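Aminotransferase, class V family protein (Trichomonas vaginalis, PDB 5F8V) probably catalyses the pyridoxal-phosphate-dependent transfer of an amino group between O-phospho-L-serine and 2-oxoglutarate, the second step of serine biosynthesis from 3-phosphoglycerate. Local coordinates at residues Phe167-Ser179 with Ile187-Cys199. Residues are numbered along the deposited sequence; the frame is centred on the assembly and turned at random.
Sequences FPDVPAPLIIDMS and ITQWEKVGCIFAC
Ile187 meets two side chains of 167-179 with different branches: CD1 reaches tip to tip to Met178, 3.7 Å from SD, while CG2 touches Phe167 CZ. The Phe167 ring also lies against Thr188 O and Val193 CG2, and Ile176 CD1 sits over the centre of one ring face. Gln189 is tied to the Phe167 backbone through a water that accepts from Phe167 N and donates to Gln189 OE1. Lys192 starts out alongside Leu174, its CB against Leu174 CD1, then passes the edge of the Phe167 ring with CD; its final bend (chi4 -69°) brings NZ to Asp169 OD1 at 3.5 Å, a long salt bridge. Lys192 O takes the bond from Leu174 N (2.8 Å) that starts the strand pairing. At Gly194 the register slips by one residue in a beta bulge, and Leu174 O accepts from both Gly194 N and Cys195 N, the latter bond the straighter. Regular parallel pairing follows, Cys195 O receiving Ile176 N and Phe197 N reaching Ile176 O at 3.1 Å. Ile196 packs its CG2 against Met178 SD (3.5 Å), on the face shared with Ile176. On the other face Phe197, with CG between its backbone N and carbonyl carbon (chi1 73°), turns its ring back over Asp177, whose CA makes a CH-pi contact and whose carboxylate plane is turned only 14° from that of the ring. Asp177 OD1 accepts Ser179 N in an Asx turn and Ser179 OG through its syn lone pair; Ser179 OG in turn receives Cys199 N at 3.2 Å. Asp177 OD2 lies close to N1 of the pyridoxal-phosphate-modified Lys202; strand 174-177, paired in parallel with 193-199 in the central mixed sheet, thus carries the aspartate at the cofactor's pyridine nitrogen typical of fold-type I aminotransferases.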
loop_
_atom_site.group_PDB
_atom_site.type_symbol
_atom_site.label_atom_id
_atom_site.label_comp_id
_atom_site.label_asym_id
_atom_site.label_seq_id
_atom_site.Cartn_x
_atom_site.Cartn_y
_atom_site.Cartn_z
ATOM N N PHE A 167 -13.795 -5.939 25.269
ATOM C CA PHE A 167 -13.677 -4.493 25.026
ATOM C C PHE A 167 -13.835 -3.719 26.343
ATOM O O PHE A 167 -14.608 -4.134 27.203
ATOM C CB PHE A 167 -14.735 -3.986 24.033
ATOM C CG PHE A 167 -14.589 -4.507 22.616
ATOM C CD1 PHE A 167 -13.457 -5.212 22.179
ATOM C CD2 PHE A 167 -15.601 -4.254 21.695
ATOM C CE1 PHE A 167 -13.367 -5.663 20.876
ATOM C CE2 PHE A 167 -15.505 -4.700 20.388
ATOM C CZ PHE A 167 -14.392 -5.406 19.978
ATOM N N PRO A 168 -13.092 -2.604 26.507
ATOM C CA PRO A 168 -13.326 -1.736 27.661
ATOM C C PRO A 168 -14.740 -1.141 27.681
ATOM O O PRO A 168 -15.394 -1.045 26.634
ATOM C CB PRO A 168 -12.298 -0.613 27.482
ATOM C CG PRO A 168 -11.256 -1.172 26.587
ATOM C CD PRO A 168 -11.981 -2.111 25.675
ATOM N N ASP A 169 -15.185 -0.769 28.879
ATOM C CA ASP A 169 -16.444 -0.069 29.089
ATOM C C ASP A 169 -16.147 1.411 29.343
ATOM O O ASP A 169 -15.672 1.781 30.416
ATOM C CB ASP A 169 -17.183 -0.695 30.279
ATOM C CG ASP A 169 -18.579 -0.130 30.479
ATOM O OD1 ASP A 169 -19.177 0.389 29.506
ATOM O OD2 ASP A 169 -19.089 -0.230 31.618
ATOM N N VAL A 170 -16.394 2.242 28.333
ATOM C CA VAL A 170 -16.186 3.684 28.430
ATOM C C VAL A 170 -17.285 4.417 27.663
ATOM O O VAL A 170 -17.894 3.839 26.753
ATOM C CB VAL A 170 -14.800 4.125 27.894
ATOM C CG1 VAL A 170 -13.680 3.539 28.743
ATOM C CG2 VAL A 170 -14.625 3.765 26.426
ATOM N N PRO A 171 -17.549 5.691 28.019
ATOM C CA PRO A 171 -18.633 6.400 27.323
ATOM C C PRO A 171 -18.382 6.598 25.824
ATOM O O PRO A 171 -19.243 6.246 25.016
ATOM C CB PRO A 171 -18.699 7.743 28.061
ATOM C CG PRO A 171 -18.183 7.435 29.430
ATOM C CD PRO A 171 -17.054 6.472 29.172
ATOM N N ALA A 172 -17.204 7.110 25.460
ATOM C CA ALA A 172 -16.914 7.426 24.059
ATOM C C ALA A 172 -16.819 6.155 23.198
ATOM O O ALA A 172 -16.537 5.067 23.726
ATOM C CB ALA A 172 -15.643 8.253 23.942
ATOM N N PRO A 173 -17.076 6.283 21.880
ATOM C CA PRO A 173 -16.927 5.120 20.999
ATOM C C PRO A 173 -15.474 4.649 20.890
ATOM O O PRO A 173 -14.549 5.462 20.928
ATOM C CB PRO A 173 -17.457 5.615 19.643
ATOM C CG PRO A 173 -17.497 7.097 19.740
ATOM C CD PRO A 173 -17.707 7.421 21.187
ATOM N N LEU A 174 -15.296 3.341 20.773
ATOM C CA LEU A 174 -13.967 2.730 20.755
ATOM C C LEU A 174 -13.364 2.812 19.368
ATOM O O LEU A 174 -14.052 2.566 18.361
ATOM C CB LEU A 174 -14.047 1.262 21.166
ATOM C CG LEU A 174 -14.571 0.957 22.574
ATOM C CD1 LEU A 174 -14.916 -0.520 22.683
ATOM C CD2 LEU A 174 -13.568 1.363 23.643
ATOM N N ILE A 175 -12.082 3.159 19.317
ATOM C CA ILE A 175 -11.291 3.008 18.104
ATOM C C ILE A 175 -10.162 2.044 18.444
ATOM O O ILE A 175 -9.327 2.355 19.296
ATOM C CB ILE A 175 -10.742 4.349 17.590
ATOM C CG1 ILE A 175 -11.923 5.264 17.225
ATOM C CG2 ILE A 175 -9.832 4.104 16.392
ATOM C CD1 ILE A 175 -11.569 6.543 16.519
ATOM N N ILE A 176 -10.147 0.890 17.774
ATOM C CA ILE A 176 -9.361 -0.247 18.210
ATOM C C ILE A 176 -8.334 -0.665 17.150
ATOM O O ILE A 176 -8.696 -0.987 16.007
ATOM C CB ILE A 176 -10.258 -1.460 18.576
ATOM C CG1 ILE A 176 -11.496 -1.008 19.372
ATOM C CG2 ILE A 176 -9.453 -2.495 19.341
ATOM C CD1 ILE A 176 -12.347 -2.124 19.935
ATOM N N ASP A 177 -7.058 -0.660 17.533
ATOM C CA ASP A 177 -6.003 -1.252 16.689
ATOM C C ASP A 177 -5.971 -2.747 16.957
ATOM O O ASP A 177 -5.514 -3.191 18.022
ATOM C CB ASP A 177 -4.639 -0.616 16.969
ATOM C CG ASP A 177 -3.520 -1.150 16.055
ATOM O OD1 ASP A 177 -3.763 -1.981 15.157
ATOM O OD2 ASP A 177 -2.377 -0.716 16.245
ATOM N N MET A 178 -6.461 -3.512 15.980
ATOM C CA MET A 178 -6.458 -4.962 16.034
ATOM C C MET A 178 -5.473 -5.555 15.037
ATOM O O MET A 178 -5.684 -6.669 14.523
ATOM C CB MET A 178 -7.864 -5.463 15.738
ATOM C CG MET A 178 -8.867 -5.089 16.816
ATOM S SD MET A 178 -10.414 -5.942 16.474
ATOM C CE MET A 178 -11.256 -5.787 18.054
ATOM N N SER A 179 -4.391 -4.832 14.769
ATOM C CA SER A 179 -3.448 -5.258 13.723
ATOM C C SER A 179 -2.948 -6.681 13.963
ATOM O O SER A 179 -3.031 -7.532 13.069
ATOM C CB SER A 179 -2.303 -4.262 13.592
ATOM O OG SER A 179 -2.756 -3.092 12.922
ATOM N N ILE A 187 -15.692 -11.013 17.163
ATOM C CA ILE A 187 -15.883 -9.690 17.733
ATOM C C ILE A 187 -17.364 -9.564 18.083
ATOM O O ILE A 187 -18.213 -9.838 17.242
ATOM C CB ILE A 187 -15.453 -8.586 16.741
ATOM C CG1 ILE A 187 -13.923 -8.601 16.568
ATOM C CG2 ILE A 187 -15.911 -7.217 17.221
ATOM C CD1 ILE A 187 -13.413 -7.740 15.426
ATOM N N THR A 188 -17.651 -9.171 19.324
ATOM C CA THR A 188 -19.006 -8.846 19.787
ATOM C C THR A 188 -19.035 -7.403 20.303
ATOM O O THR A 188 -18.019 -6.687 20.265
ATOM C CB THR A 188 -19.456 -9.799 20.918
ATOM O OG1 THR A 188 -18.548 -9.694 22.025
ATOM C CG2 THR A 188 -19.497 -11.239 20.425
ATOM N N GLN A 189 -20.211 -6.976 20.763
ATOM C CA GLN A 189 -20.406 -5.647 21.336
ATOM C C GLN A 189 -20.073 -4.543 20.330
ATOM O O GLN A 189 -19.368 -3.581 20.643
ATOM C CB GLN A 189 -19.604 -5.480 22.637
ATOM C CG GLN A 189 -19.891 -6.521 23.712
ATOM C CD GLN A 189 -19.124 -6.222 24.992
ATOM O OE1 GLN A 189 -17.899 -6.098 24.978
ATOM N NE2 GLN A 189 -19.843 -6.079 26.103
ATOM N N TRP A 190 -20.597 -4.693 19.118
ATOM C CA TRP A 190 -20.423 -3.696 18.056
ATOM C C TRP A 190 -20.957 -2.306 18.435
ATOM O O TRP A 190 -20.418 -1.295 17.989
ATOM C CB TRP A 190 -21.063 -4.180 16.742
ATOM C CG TRP A 190 -20.336 -5.341 16.124
ATOM C CD1 TRP A 190 -20.663 -6.662 16.226
ATOM C CD2 TRP A 190 -19.147 -5.286 15.329
ATOM N NE1 TRP A 190 -19.756 -7.429 15.547
ATOM C CE2 TRP A 190 -18.818 -6.610 14.981
ATOM C CE3 TRP A 190 -18.329 -4.241 14.874
ATOM C CZ2 TRP A 190 -17.701 -6.924 14.198
ATOM C CZ3 TRP A 190 -17.222 -4.547 14.093
ATOM C CH2 TRP A 190 -16.917 -5.878 13.763
ATOM N N GLU A 191 -21.986 -2.259 19.286
ATOM C CA GLU A 191 -22.505 -0.991 19.822
ATOM C C GLU A 191 -21.467 -0.077 20.512
ATOM O O GLU A 191 -21.691 1.128 20.609
ATOM C CB GLU A 191 -23.700 -1.235 20.773
ATOM C CG GLU A 191 -23.383 -1.892 22.120
ATOM C CD GLU A 191 -23.360 -3.416 22.092
ATOM O OE1 GLU A 191 -23.448 -4.020 21.002
ATOM O OE2 GLU A 191 -23.249 -4.018 23.175
ATOM N N LYS A 192 -20.366 -0.655 20.998
ATOM C CA LYS A 192 -19.271 0.107 21.635
ATOM C C LYS A 192 -18.261 0.709 20.659
ATOM O O LYS A 192 -17.400 1.505 21.074
ATOM C CB LYS A 192 -18.477 -0.805 22.585
ATOM C CG LYS A 192 -19.273 -1.447 23.699
ATOM C CD LYS A 192 -18.395 -2.397 24.498
ATOM C CE LYS A 192 -19.111 -2.893 25.744
ATOM N NZ LYS A 192 -19.301 -1.822 26.758
ATOM N N VAL A 193 -18.348 0.312 19.383
ATOM C CA VAL A 193 -17.274 0.486 18.407
ATOM C C VAL A 193 -17.561 1.616 17.408
ATOM O O VAL A 193 -18.568 1.586 16.685
ATOM C CB VAL A 193 -17.055 -0.821 17.611
ATOM C CG1 VAL A 193 -15.963 -0.645 16.549
ATOM C CG2 VAL A 193 -16.722 -1.978 18.542
ATOM N N GLY A 194 -16.664 2.599 17.379
ATOM C CA GLY A 194 -16.628 3.610 16.339
ATOM C C GLY A 194 -15.846 3.112 15.137
ATOM O O GLY A 194 -16.316 3.219 13.997
ATOM N N CYS A 195 -14.655 2.559 15.387
ATOM C CA CYS A 195 -13.766 2.115 14.312
ATOM C C CYS A 195 -12.839 0.974 14.743
ATOM O O CYS A 195 -12.307 0.984 15.848
ATOM C CB CYS A 195 -12.934 3.289 13.803
ATOM S SG CYS A 195 -11.747 2.888 12.493
ATOM N N ILE A 196 -12.677 -0.011 13.867
ATOM C CA ILE A 196 -11.677 -1.058 14.037
ATOM C C ILE A 196 -10.809 -1.031 12.805
ATOM O O ILE A 196 -11.314 -0.871 11.684
ATOM C CB ILE A 196 -12.322 -2.452 14.227
ATOM C CG1 ILE A 196 -12.896 -2.567 15.637
ATOM C CG2 ILE A 196 -11.321 -3.578 13.989
ATOM C CD1 ILE A 196 -13.837 -3.737 15.840
ATOM N N PHE A 197 -9.506 -1.190 13.009
ATOM C CA PHE A 197 -8.584 -1.325 11.887
ATOM C C PHE A 197 -7.482 -2.344 12.159
ATOM O O PHE A 197 -7.174 -2.666 13.313
ATOM C CB PHE A 197 -8.004 0.037 11.468
ATOM C CG PHE A 197 -6.988 0.596 12.419
ATOM C CD1 PHE A 197 -7.390 1.232 13.592
ATOM C CD2 PHE A 197 -5.620 0.529 12.126
ATOM C CE1 PHE A 197 -6.452 1.767 14.461
ATOM C CE2 PHE A 197 -4.680 1.048 13.005
ATOM C CZ PHE A 197 -5.092 1.670 14.168
ATOM N N ALA A 198 -6.905 -2.835 11.061
ATOM C CA ALA A 198 -5.853 -3.837 11.092
ATOM C C ALA A 198 -5.056 -3.806 9.799
ATOM O O ALA A 198 -5.632 -3.850 8.713
ATOM C CB ALA A 198 -6.449 -5.219 11.291
ATOM N N CYS A 199 -3.732 -3.721 9.920
ATOM C CA CYS A 199 -2.845 -3.932 8.778
ATOM C C CYS A 199 -2.882 -5.417 8.446
ATOM O O CYS A 199 -3.147 -6.232 9.320
ATOM C CB CYS A 199 -1.427 -3.465 9.107
ATOM S SG CYS A 199 -0.627 -4.380 10.446
HETATM O O HOH W 1 -15.865 -7.717 23.962
HETATM O O HOH W 2 -17.362 0.869 25.761
HETATM O O HOH W 3 -3.381 -8.686 10.453
#